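Local coordinates for ABC transporter, substrate-binding protein (Streptococcus pneumoniae, PDB 5G5Y) that captures short- and long-chain fructooligosaccharides, preferring tetrasaccharides and larger, and delivers them to an ABC importer, at residues E246-D251 and K449-I454. Numbering follows the deposited sequence.
Sequences EAFEHD and KRAEWI
Phe248 makes a small, wholly apolar contact with Ala451 and Ile454, joining the loop between helices 225-239 and 252-260 to the last turns of the long helix 429-455, away from the sugar and calcium sites. The ring meets the helix obliquely, CD1 and CE1 reaching Ala451 and CE2 and CZ reaching Ile454, two residues three apart whose side chains both point toward the loop. A broad apolar ring suits this place because it can span both. Phe248 CE1 lies 3.8 Å from Ala451 CB, a methyl small enough to let the ring approach the helix backbone, with Ala451 CA at 3.9 Å from the same CE1. The far end of the ring meets the branched Ile454: Phe248 CZ lies 3.9 Å from Ile454 CG2, with Ile454 CD1 also close. With CG2 anti to its backbone N and CG1 beside that N (chi1 -68°), Ile454 presents both branches to the ring, and the two side chains cross at about a right angle. Behind Phe248 the loop is tightly turned, for Glu246 O accepts from both Glu249 N and His250 N. Ile454 also packs on Ile234 of helix 225-239, and Trp453 reaches Val231 there and Ile459 of helix 459-472, so the end of helix 429-455 touches the loop and both helices.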
ATOM      1  N   GLU A 246       9.313  23.865   9.008  1.00 29.86           N
ATOM      2  CA  GLU A 246       9.709  23.227   7.753  1.00 29.06           C
ATOM      3  C   GLU A 246       8.707  22.192   7.188  1.00 25.67           C
ATOM      4  O   GLU A 246       9.014  21.534   6.206  1.00 24.75           O
ATOM      5  CB  GLU A 246      11.047  22.482   7.957  1.00 33.26           C
ATOM      6  CG  GLU A 246      12.205  23.246   8.592  1.00 36.07           C
ATOM      7  CD  GLU A 246      13.459  22.356   8.662  1.00 40.78           C
ATOM      8  OE1 GLU A 246      13.594  21.514   9.584  1.00 35.31           O
ATOM      9  OE2 GLU A 246      14.300  22.467   7.751  1.00 50.24           O
ATOM     10  N   ALA A 247       7.534  22.051   7.793  1.00 23.60           N
ATOM     11  CA  ALA A 247       6.603  20.961   7.465  1.00 23.69           C
ATOM     12  C   ALA A 247       6.215  20.911   5.985  1.00 23.79           C
ATOM     13  O   ALA A 247       6.011  19.826   5.433  1.00 23.27           O
ATOM     14  CB  ALA A 247       5.363  21.050   8.334  1.00 23.19           C
ATOM     15  N   PHE A 248       6.144  22.070   5.329  1.00 22.93           N
ATOM     16  CA  PHE A 248       5.824  22.105   3.902  1.00 23.40           C
ATOM     17  C   PHE A 248       7.028  22.105   2.968  1.00 26.05           C
ATOM     18  O   PHE A 248       6.865  22.085   1.754  1.00 26.95           O
ATOM     19  CB  PHE A 248       4.889  23.286   3.622  1.00 22.33           C
ATOM     20  CG  PHE A 248       3.579  23.168   4.316  1.00 21.71           C
ATOM     21  CD1 PHE A 248       2.532  22.460   3.725  1.00 20.57           C
ATOM     22  CD2 PHE A 248       3.382  23.752   5.575  1.00 20.86           C
ATOM     23  CE1 PHE A 248       1.317  22.334   4.386  1.00 21.15           C
ATOM     24  CE2 PHE A 248       2.166  23.627   6.231  1.00 21.53           C
ATOM     25  CZ  PHE A 248       1.130  22.916   5.640  1.00 20.09           C
ATOM     26  N   GLU A 249       8.237  22.093   3.524  1.00 29.87           N
ATOM     27  CA  GLU A 249       9.482  22.160   2.733  1.00 32.74           C
ATOM     28  C   GLU A 249      10.397  20.954   2.864  1.00 28.50           C
ATOM     29  O   GLU A 249      11.068  20.589   1.917  1.00 29.83           O
ATOM     30  CB  GLU A 249      10.271  23.397   3.149  1.00 38.51           C
ATOM     31  CG  GLU A 249       9.634  24.668   2.656  1.00 45.75           C
ATOM     32  CD  GLU A 249      10.281  25.906   3.237  1.00 53.65           C
ATOM     33  OE1 GLU A 249      10.537  25.941   4.460  1.00 59.89           O
ATOM     34  OE2 GLU A 249      10.524  26.857   2.466  1.00 61.82           O
ATOM     35  N   HIS A 250      10.442  20.341   4.030  1.00 27.53           N
ATOM     36  CA  HIS A 250      11.436  19.298   4.267  1.00 25.98           C
ATOM     37  C   HIS A 250      11.158  17.973   3.559  1.00 27.00           C
ATOM     38  O   HIS A 250      10.050  17.710   3.084  1.00 26.70           O
ATOM     39  CB  HIS A 250      11.666  19.099   5.755  1.00 25.07           C
ATOM     40  CG  HIS A 250      10.456  18.659   6.518  1.00 22.96           C
ATOM     41  ND1 HIS A 250      10.413  18.725   7.876  1.00 20.89           N
ATOM     42  CD2 HIS A 250       9.253  18.168   6.128  1.00 21.86           C
ATOM     43  CE1 HIS A 250       9.243  18.299   8.314  1.00 20.73           C
ATOM     44  NE2 HIS A 250       8.520  17.953   7.269  1.00 20.82           N
ATOM     45  N   ASP A 251      12.199  17.157   3.469  1.00 27.89           N
ATOM     46  CA  ASP A 251      12.118  15.849   2.869  1.00 26.61           C
ATOM     47  C   ASP A 251      12.276  14.786   3.941  1.00 23.21           C
ATOM     48  O   ASP A 251      12.434  15.109   5.100  1.00 22.66           O
ATOM     49  CB  ASP A 251      13.124  15.709   1.707  1.00 30.26           C
ATOM     50  CG  ASP A 251      14.600  15.742   2.144  1.00 33.11           C
ATOM     51  OD1 ASP A 251      14.943  15.747   3.352  1.00 32.13           O
ATOM     52  OD2 ASP A 251      15.435  15.779   1.211  1.00 38.92           O
ATOM     53  N   LYS A 449      -3.789  24.456  -2.510  1.00 15.96           N
ATOM     54  CA  LYS A 449      -4.770  25.239  -1.794  1.00 16.34           C
ATOM     55  C   LYS A 449      -4.778  24.867  -0.309  1.00 15.97           C
ATOM     56  O   LYS A 449      -4.823  25.743   0.549  1.00 15.08           O
ATOM     57  CB  LYS A 449      -6.162  25.064  -2.416  1.00 16.81           C
ATOM     58  CG  LYS A 449      -6.262  25.601  -3.842  1.00 17.64           C
ATOM     59  CD  LYS A 449      -5.879  27.067  -3.981  1.00 19.72           C
ATOM     60  CE  LYS A 449      -6.690  27.934  -3.054  1.00 20.82           C
ATOM     61  NZ  LYS A 449      -6.427  29.358  -3.338  1.00 24.99           N
ATOM     62  N   ARG A 450      -4.676  23.570  -0.024  1.00 14.67           N
ATOM     63  CA  ARG A 450      -4.641  23.102   1.344  1.00 14.55           C
ATOM     64  C   ARG A 450      -3.454  23.728   2.119  1.00 14.93           C
ATOM     65  O   ARG A 450      -3.626  24.190   3.258  1.00 15.70           O
ATOM     66  CB  ARG A 450      -4.635  21.569   1.378  1.00 14.57           C
ATOM     67  CG  ARG A 450      -4.958  20.959   2.707  1.00 15.33           C
ATOM     68  CD  ARG A 450      -4.643  19.456   2.708  1.00 15.72           C
ATOM     69  NE  ARG A 450      -3.215  19.170   2.759  1.00 16.31           N
ATOM     70  CZ  ARG A 450      -2.664  18.000   3.114  1.00 16.00           C
ATOM     71  NH1 ARG A 450      -3.412  16.956   3.446  1.00 14.93           N
ATOM     72  NH2 ARG A 450      -1.349  17.895   3.174  1.00 14.93           N
ATOM     73  N   ALA A 451      -2.281  23.752   1.498  1.00 14.73           N
ATOM     74  CA  ALA A 451      -1.082  24.308   2.110  1.00 14.78           C
ATOM     75  C   ALA A 451      -1.275  25.824   2.322  1.00 15.57           C
ATOM     76  O   ALA A 451      -0.933  26.337   3.390  1.00 15.10           O
ATOM     77  CB  ALA A 451       0.132  24.026   1.242  1.00 14.40           C
ATOM     78  N   GLU A 452      -1.833  26.516   1.318  1.00 16.28           N
ATOM     79  CA  GLU A 452      -2.052  27.976   1.393  1.00 18.21           C
ATOM     80  C   GLU A 452      -3.009  28.329   2.480  1.00 15.90           C
ATOM     81  O   GLU A 452      -2.812  29.314   3.194  1.00 15.88           O
ATOM     82  CB  GLU A 452      -2.635  28.538   0.088  1.00 21.98           C
ATOM     83  CG  GLU A 452      -1.646  28.589  -1.052  1.00 26.85           C
ATOM     84  CD  GLU A 452      -2.279  29.036  -2.380  1.00 32.28           C
ATOM     85  OE1 GLU A 452      -3.431  29.556  -2.374  1.00 30.36           O
ATOM     86  OE2 GLU A 452      -1.599  28.848  -3.441  1.00 33.70           O
ATOM     87  N   TRP A 453      -4.070  27.540   2.616  1.00 13.53           N
ATOM     88  CA  TRP A 453      -5.027  27.767   3.651  1.00 14.09           C
ATOM     89  C   TRP A 453      -4.488  27.588   5.034  1.00 15.13           C
ATOM     90  O   TRP A 453      -5.026  28.187   5.975  1.00 16.06           O
ATOM     91  CB  TRP A 453      -6.263  26.909   3.461  1.00 14.27           C
ATOM     92  CG  TRP A 453      -7.045  27.320   2.228  1.00 13.94           C
ATOM     93  CD1 TRP A 453      -7.189  28.571   1.699  1.00 14.27           C
ATOM     94  CD2 TRP A 453      -7.809  26.449   1.409  1.00 14.57           C
ATOM     95  NE1 TRP A 453      -8.000  28.529   0.576  1.00 14.72           N
ATOM     96  CE2 TRP A 453      -8.418  27.238   0.399  1.00 14.55           C
ATOM     97  CE3 TRP A 453      -8.086  25.086   1.459  1.00 14.28           C
ATOM     98  CZ2 TRP A 453      -9.250  26.690  -0.558  1.00 15.68           C
ATOM     99  CZ3 TRP A 453      -8.927  24.541   0.490  1.00 15.01           C
ATOM    100  CH2 TRP A 453      -9.510  25.329  -0.478  1.00 14.80           C
ATOM    101  N   ILE A 454      -3.458  26.764   5.179  1.00 14.82           N
ATOM    102  CA  ILE A 454      -2.821  26.561   6.477  1.00 15.06           C
ATOM    103  C   ILE A 454      -1.761  27.640   6.768  1.00 16.08           C
ATOM    104  O   ILE A 454      -1.722  28.181   7.891  1.00 17.19           O
ATOM    105  CB  ILE A 454      -2.190  25.159   6.568  1.00 15.19           C
ATOM    106  CG1 ILE A 454      -3.319  24.113   6.592  1.00 16.31           C
ATOM    107  CG2 ILE A 454      -1.299  25.040   7.820  1.00 14.74           C
ATOM    108  CD1 ILE A 454      -2.873  22.721   6.185  1.00 16.35           C
TER